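Local coordinates for hypothetical protein PH1320 (Pyrococcus horikoshii, PDB 2E87) that is of unknown cellular role but binds GDP and probably acts as an Obg-type GTPase of the NOG1 family, at residues Ala195-Pro198 / Phe199-Arg202; Glu231-Glu234 / Ile235-Gln238. One frame throughout, in Å; residues are numbered along the deposited sequence.

Interaction 1. Residues Ala195-Pro198 / Phe199-Arg202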
ATOM      1  N   ALA A 195       8.222   7.594   8.341  1.00 41.95           N
ATOM      2  CA  ALA A 195       7.528   6.838   7.315  1.00 42.81           C
ATOM      3  C   ALA A 195       7.457   7.675   6.055  1.00 43.58           C
ATOM      4  O   ALA A 195       7.295   8.891   6.122  1.00 43.95           O
ATOM      5  CB  ALA A 195       6.127   6.487   7.769  1.00 37.97           C
ATOM      6  N   SER A 196       7.592   7.025   4.905  1.00 42.04           N
ATOM      7  CA  SER A 196       7.503   7.731   3.642  1.00 39.97           C
ATOM      8  C   SER A 196       6.037   8.001   3.408  1.00 41.92           C
ATOM      9  O   SER A 196       5.194   7.193   3.785  1.00 45.92           O
ATOM     10  CB  SER A 196       8.041   6.870   2.509  1.00 40.54           C
ATOM     11  OG  SER A 196       9.447   6.753   2.607  1.00 48.67           O
ATOM     12  N   TYR A 197       5.709   9.138   2.819  1.00 37.94           N
ATOM     13  CA  TYR A 197       4.313   9.401   2.550  1.00 38.52           C
ATOM     14  C   TYR A 197       4.146  10.188   1.260  1.00 41.11           C
ATOM     15  O   TYR A 197       4.802  11.208   1.053  1.00 37.87           O
ATOM     16  CB  TYR A 197       3.672  10.156   3.702  1.00 33.88           C
ATOM     17  CG  TYR A 197       2.187   9.944   3.760  1.00 33.34           C
ATOM     18  CD1 TYR A 197       1.622   9.004   4.629  1.00 31.86           C
ATOM     19  CD2 TYR A 197       1.337  10.672   2.926  1.00 32.54           C
ATOM     20  CE1 TYR A 197       0.238   8.803   4.666  1.00 34.29           C
ATOM     21  CE2 TYR A 197      -0.030  10.483   2.952  1.00 32.77           C
ATOM     22  CZ  TYR A 197      -0.581   9.557   3.822  1.00 33.68           C
ATOM     23  OH  TYR A 197      -1.946   9.441   3.860  1.00 33.54           O
ATOM     24  N   PRO A 198       3.266   9.716   0.368  1.00 41.29           N
ATOM     25  CA  PRO A 198       3.024  10.393  -0.910  1.00 45.10           C
ATOM     26  C   PRO A 198       2.743  11.887  -0.749  1.00 45.90           C
ATOM     27  O   PRO A 198       1.955  12.287   0.108  1.00 48.02           O
ATOM     28  CB  PRO A 198       1.833   9.632  -1.469  1.00 48.15           C
ATOM     29  CG  PRO A 198       2.093   8.234  -0.967  1.00 49.47           C
ATOM     30  CD  PRO A 198       2.470   8.480   0.468  1.00 44.26           C
ATOM     31  N   PHE A 199       3.402  12.706  -1.564  1.00 52.58           N
ATOM     32  CA  PHE A 199       3.232  14.167  -1.545  1.00 56.92           C
ATOM     33  C   PHE A 199       3.818  14.900  -0.340  1.00 58.86           C
ATOM     34  O   PHE A 199       3.397  16.012  -0.011  1.00 59.33           O
ATOM     35  CB  PHE A 199       1.749  14.539  -1.697  1.00 54.79           C
ATOM     36  CG  PHE A 199       1.140  14.038  -2.965  1.00 60.70           C
ATOM     37  CD1 PHE A 199       0.651  12.745  -3.051  1.00 63.77           C
ATOM     38  CD2 PHE A 199       1.128  14.832  -4.102  1.00 64.49           C
ATOM     39  CE1 PHE A 199       0.163  12.244  -4.250  1.00 67.87           C
ATOM     40  CE2 PHE A 199       0.644  14.345  -5.308  1.00 65.54           C
ATOM     41  CZ  PHE A 199       0.161  13.046  -5.385  1.00 68.45           C
ATOM     42  N   THR A 200       4.775  14.280   0.335  1.00 57.79           N
ATOM     43  CA  THR A 200       5.404  14.952   1.460  1.00 56.58           C
ATOM     44  C   THR A 200       6.867  15.093   1.100  1.00 59.14           C
ATOM     45  O   THR A 200       7.415  14.303   0.321  1.00 56.20           O
ATOM     46  CB  THR A 200       5.294  14.178   2.802  1.00 56.28           C
ATOM     47  OG1 THR A 200       6.026  12.947   2.717  1.00 53.38           O
ATOM     48  CG2 THR A 200       3.837  13.913   3.154  1.00 50.08           C
ATOM     49  N   THR A 201       7.484  16.120   1.664  1.00 60.37           N
ATOM     50  CA  THR A 201       8.884  16.409   1.424  1.00 64.16           C
ATOM     51  C   THR A 201       9.782  15.379   2.097  1.00 61.77           C
ATOM     52  O   THR A 201      10.503  14.642   1.428  1.00 60.14           O
ATOM     53  CB  THR A 201       9.236  17.825   1.951  1.00 68.39           C
ATOM     54  OG1 THR A 201       8.805  17.952   3.314  1.00 68.60           O
ATOM     55  CG2 THR A 201       8.523  18.894   1.115  1.00 68.59           C
ATOM     56  N   ARG A 202       9.702  15.304   3.419  1.00 59.66           N
ATOM     57  CA  ARG A 202      10.551  14.396   4.174  1.00 60.20           C
ATOM     58  C   ARG A 202       9.804  13.311   4.950  1.00 56.39           C
ATOM     59  O   ARG A 202      10.347  12.752   5.899  1.00 57.74           O
ATOM     60  CB  ARG A 202      11.399  15.220   5.141  1.00 67.12           C
ATOM     61  CG  ARG A 202      11.921  16.501   4.516  1.00 77.30           C
ATOM     62  CD  ARG A 202      12.235  17.569   5.550  1.00 84.24           C
ATOM     63  NE  ARG A 202      12.292  18.892   4.932  1.00 93.59           N
ATOM     64  CZ  ARG A 202      13.157  19.240   3.982  1.00 99.59           C
ATOM     65  NH1 ARG A 202      14.053  18.364   3.539  1.00100.35           N
ATOM     66  NH2 ARG A 202      13.118  20.462   3.464  1.00100.58           N
TER
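Tyr197 and Thr200 close a type II beta turn whose corners are Pro198 and Phe199, the latter taking the positive-phi position (phi 71°), in the loop that leads from the edge strand 193-195 to strand 204-211. The backbone bond of the turn is weak: Thr200 N lies 3.2 Å from Tyr197 O. A second and shorter bond runs to the same carbonyl, with Thr200 OG1 donating to Tyr197 O over 2.7 Å, tilted modestly from the carbonyl plane. The threonine can do this because its first torsion (65°) places OG1 between its own backbone N and carbonyl carbon, while CG2 points to the tyrosine. There the methyl, Thr200 CG2, meets Tyr197 CB at 3.8 Å and lies obliquely to the ring, 4.1 Å from Tyr197 CD2. The phenol extends away, and its OH bonds to Ala239 O in helix 234-241.

At the corner, the Phe199 ring folds back beside the proline, Phe199 CD1 lying 3.7 Å from Pro198 CB. Leu85 and Val84 of helix 76-86 touch Pro198 and Phe199 respectively, so the turn packs against the helical domain. The loop lies after the P-loop helix and strand 193-195, a position that probably corresponds to the first switch region of Ras-like G domains. Thr200 OG1 also takes a weak bond from Gly203 N; with two donors on one carbonyl and only the backbone one weak, the hydroxyl probably adds appreciably to the hold on the turn.

Interaction 2. Residues Glu231-Glu234 / Ile235-Gln238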
ATOM      1  N   GLU A 231      -7.016  23.708  -1.543  1.00 88.07           N
ATOM      2  CA  GLU A 231      -5.998  24.205  -2.468  1.00 89.96           C
ATOM      3  C   GLU A 231      -5.116  23.065  -2.983  1.00 88.36           C
ATOM      4  O   GLU A 231      -3.929  23.273  -3.258  1.00 86.91           O
ATOM      5  CB  GLU A 231      -5.122  25.238  -1.752  1.00 94.76           C
ATOM      6  CG  GLU A 231      -5.790  26.588  -1.513  1.00101.35           C
ATOM      7  CD  GLU A 231      -5.331  27.647  -2.507  1.00104.44           C
ATOM      8  OE1 GLU A 231      -4.157  28.078  -2.422  1.00104.24           O
ATOM      9  OE2 GLU A 231      -6.138  28.039  -3.378  1.00105.56           O
ATOM     10  N   ARG A 232      -5.700  21.875  -3.132  1.00 83.71           N
ATOM     11  CA  ARG A 232      -4.948  20.694  -3.563  1.00 76.03           C
ATOM     12  C   ARG A 232      -5.510  19.914  -4.756  1.00 73.88           C
ATOM     13  O   ARG A 232      -6.718  19.923  -5.011  1.00 70.97           O
ATOM     14  CB  ARG A 232      -4.828  19.726  -2.384  1.00 71.30           C
ATOM     15  CG  ARG A 232      -4.163  20.280  -1.134  1.00 66.56           C
ATOM     16  CD  ARG A 232      -2.693  19.931  -1.124  1.00 63.33           C
ATOM     17  NE  ARG A 232      -2.208  19.688   0.224  1.00 62.95           N
ATOM     18  CZ  ARG A 232      -1.060  19.085   0.507  1.00 65.24           C
ATOM     19  NH1 ARG A 232      -0.270  18.656  -0.470  1.00 62.57           N
ATOM     20  NH2 ARG A 232      -0.704  18.910   1.772  1.00 64.92           N
ATOM     21  N   ASN A 233      -4.611  19.223  -5.460  1.00 74.48           N
ATOM     22  CA  ASN A 233      -4.963  18.376  -6.605  1.00 74.18           C
ATOM     23  C   ASN A 233      -5.882  17.296  -6.065  1.00 71.30           C
ATOM     24  O   ASN A 233      -5.824  16.980  -4.876  1.00 72.58           O
ATOM     25  CB  ASN A 233      -3.726  17.683  -7.170  1.00 76.17           C
ATOM     26  CG  ASN A 233      -2.645  18.654  -7.564  1.00 85.96           C
ATOM     27  OD1 ASN A 233      -2.303  19.562  -6.804  1.00 91.82           O
ATOM     28  ND2 ASN A 233      -2.087  18.464  -8.753  1.00 87.68           N
ATOM     29  N   GLU A 234      -6.715  16.718  -6.922  1.00 65.59           N
ATOM     30  CA  GLU A 234      -7.619  15.675  -6.459  1.00 64.83           C
ATOM     31  C   GLU A 234      -6.853  14.431  -6.010  1.00 60.00           C
ATOM     32  O   GLU A 234      -7.347  13.646  -5.191  1.00 62.31           O
ATOM     33  CB  GLU A 234      -8.636  15.313  -7.547  1.00 67.17           C
ATOM     34  CG  GLU A 234      -9.781  16.313  -7.673  1.00 75.43           C
ATOM     35  CD  GLU A 234     -10.702  16.316  -6.455  1.00 82.03           C
ATOM     36  OE1 GLU A 234     -11.439  15.326  -6.257  1.00 81.51           O
ATOM     37  OE2 GLU A 234     -10.687  17.308  -5.693  1.00 83.75           O
ATOM     38  N   ILE A 235      -5.640  14.267  -6.524  1.00 52.03           N
ATOM     39  CA  ILE A 235      -4.819  13.123  -6.170  1.00 51.85           C
ATOM     40  C   ILE A 235      -4.164  13.283  -4.784  1.00 54.27           C
ATOM     41  O   ILE A 235      -4.336  12.430  -3.909  1.00 54.82           O
ATOM     42  CB  ILE A 235      -3.741  12.874  -7.245  1.00 51.54           C
ATOM     43  CG1 ILE A 235      -2.976  11.591  -6.924  1.00 54.38           C
ATOM     44  CG2 ILE A 235      -2.811  14.077  -7.349  1.00 43.58           C
ATOM     45  CD1 ILE A 235      -1.751  11.378  -7.798  1.00 61.36           C
ATOM     46  N   GLU A 236      -3.426  14.370  -4.572  1.00 55.47           N
ATOM     47  CA  GLU A 236      -2.783  14.577  -3.281  1.00 54.01           C
ATOM     48  C   GLU A 236      -3.862  14.686  -2.227  1.00 49.51           C
ATOM     49  O   GLU A 236      -3.646  14.398  -1.059  1.00 48.78           O
ATOM     50  CB  GLU A 236      -1.902  15.826  -3.303  1.00 54.16           C
ATOM     51  CG  GLU A 236      -2.518  17.013  -3.977  1.00 65.09           C
ATOM     52  CD  GLU A 236      -1.502  18.100  -4.242  1.00 69.75           C
ATOM     53  OE1 GLU A 236      -0.477  17.807  -4.899  1.00 68.03           O
ATOM     54  OE2 GLU A 236      -1.727  19.248  -3.800  1.00 75.92           O
ATOM     55  N   LYS A 237      -5.043  15.075  -2.663  1.00 44.33           N
ATOM     56  CA  LYS A 237      -6.181  15.196  -1.777  1.00 44.14           C
ATOM     57  C   LYS A 237      -6.592  13.777  -1.349  1.00 47.74           C
ATOM     58  O   LYS A 237      -6.942  13.535  -0.185  1.00 48.73           O
ATOM     59  CB  LYS A 237      -7.308  15.870  -2.545  1.00 46.09           C
ATOM     60  CG  LYS A 237      -8.355  16.594  -1.746  1.00 52.75           C
ATOM     61  CD  LYS A 237      -9.060  17.565  -2.699  1.00 60.05           C
ATOM     62  CE  LYS A 237     -10.073  18.467  -2.011  1.00 68.10           C
ATOM     63  NZ  LYS A 237     -10.652  19.455  -2.984  1.00 66.44           N
ATOM     64  N   GLN A 238      -6.552  12.843  -2.298  1.00 42.17           N
ATOM     65  CA  GLN A 238      -6.913  11.461  -2.015  1.00 41.42           C
ATOM     66  C   GLN A 238      -5.869  10.865  -1.059  1.00 40.16           C
ATOM     67  O   GLN A 238      -6.208  10.084  -0.172  1.00 39.21           O
ATOM     68  CB  GLN A 238      -6.961  10.648  -3.315  1.00 40.97           C
ATOM     69  CG  GLN A 238      -7.592   9.246  -3.203  1.00 39.51           C
ATOM     70  CD  GLN A 238      -7.233   8.334  -4.386  1.00 45.47           C
ATOM     71  OE1 GLN A 238      -6.643   8.785  -5.368  1.00 44.85           O
ATOM     72  NE2 GLN A 238      -7.594   7.050  -4.293  1.00 34.02           N
TER
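Glu236 and Arg232 meet through a chi1 of 43°, which puts Glu236 CG between the backbone N and carbonyl carbon, from where the chain runs back toward the helix start, and through a bend in the arginine chain at chi2 (-95°). OE2 of Glu236 lies at the edge of the guanidinium, in its plane, although the two flat groups stand at 90° to each other. The salt bridge is long, 3.7 Å from Arg232 NH1 to Glu236 OE2, and the arginine's other terminal nitrogen, NH2, is bonded to Gly223 O. The same carboxylate oxygen also accepts a weak bond from the backbone, Asn233 N to Glu236 OE2 at 3.3 Å.

Asn233 is the N-cap of helix 234-241, and this bond is one half of a capping box, the N3 side chain to the N-cap N-H; the reciprocal bond from the Asn233 side chain is not made. In the G domain the helix follows strand 214-220, and so probably corresponds to the second switch region. The negative carboxylate at its amino end probably also interacts favourably with the helix dipole. An alanine in place of Glu236 would probably leave Asn233 N without this acceptor and Arg232 NH1 without its anionic mate.

Elsewhere on the helix start, Glu234 and Lys237 lie alongside each other, pointing the same way; Glu234 OE2 meets Lys237 NZ in a weak bond of 3.5 Å within a salt bridge. The first helical turns close through Lys237 N to Asn233 O, 3.0 Å, and Gln238 N to Glu234 O, 3.1 Å.

Interactions 1 and 2 follow one another along the chain within the OBG-type G domain, their centres about 14 Å apart. Strands 204-211 and 214-220 of the mixed sheet separate them in sequence, yet the turn and the helix touch directly: Phe199 CD2 lies 3.3 Å from Glu236 CB, and Phe199 CZ is 3.5 Å from Ile235 CD1. Helix 76-86 meets both, packing on the turn and accepting hydrogen bonds from Gln238 NE2 at Glu80 and Asp83. Both contacts stand clear of the bound GDP, about 12 and 13 Å from the side chains of Thr200 and Arg232. The two probable switch regions are therefore joined to each other and to the helical domain.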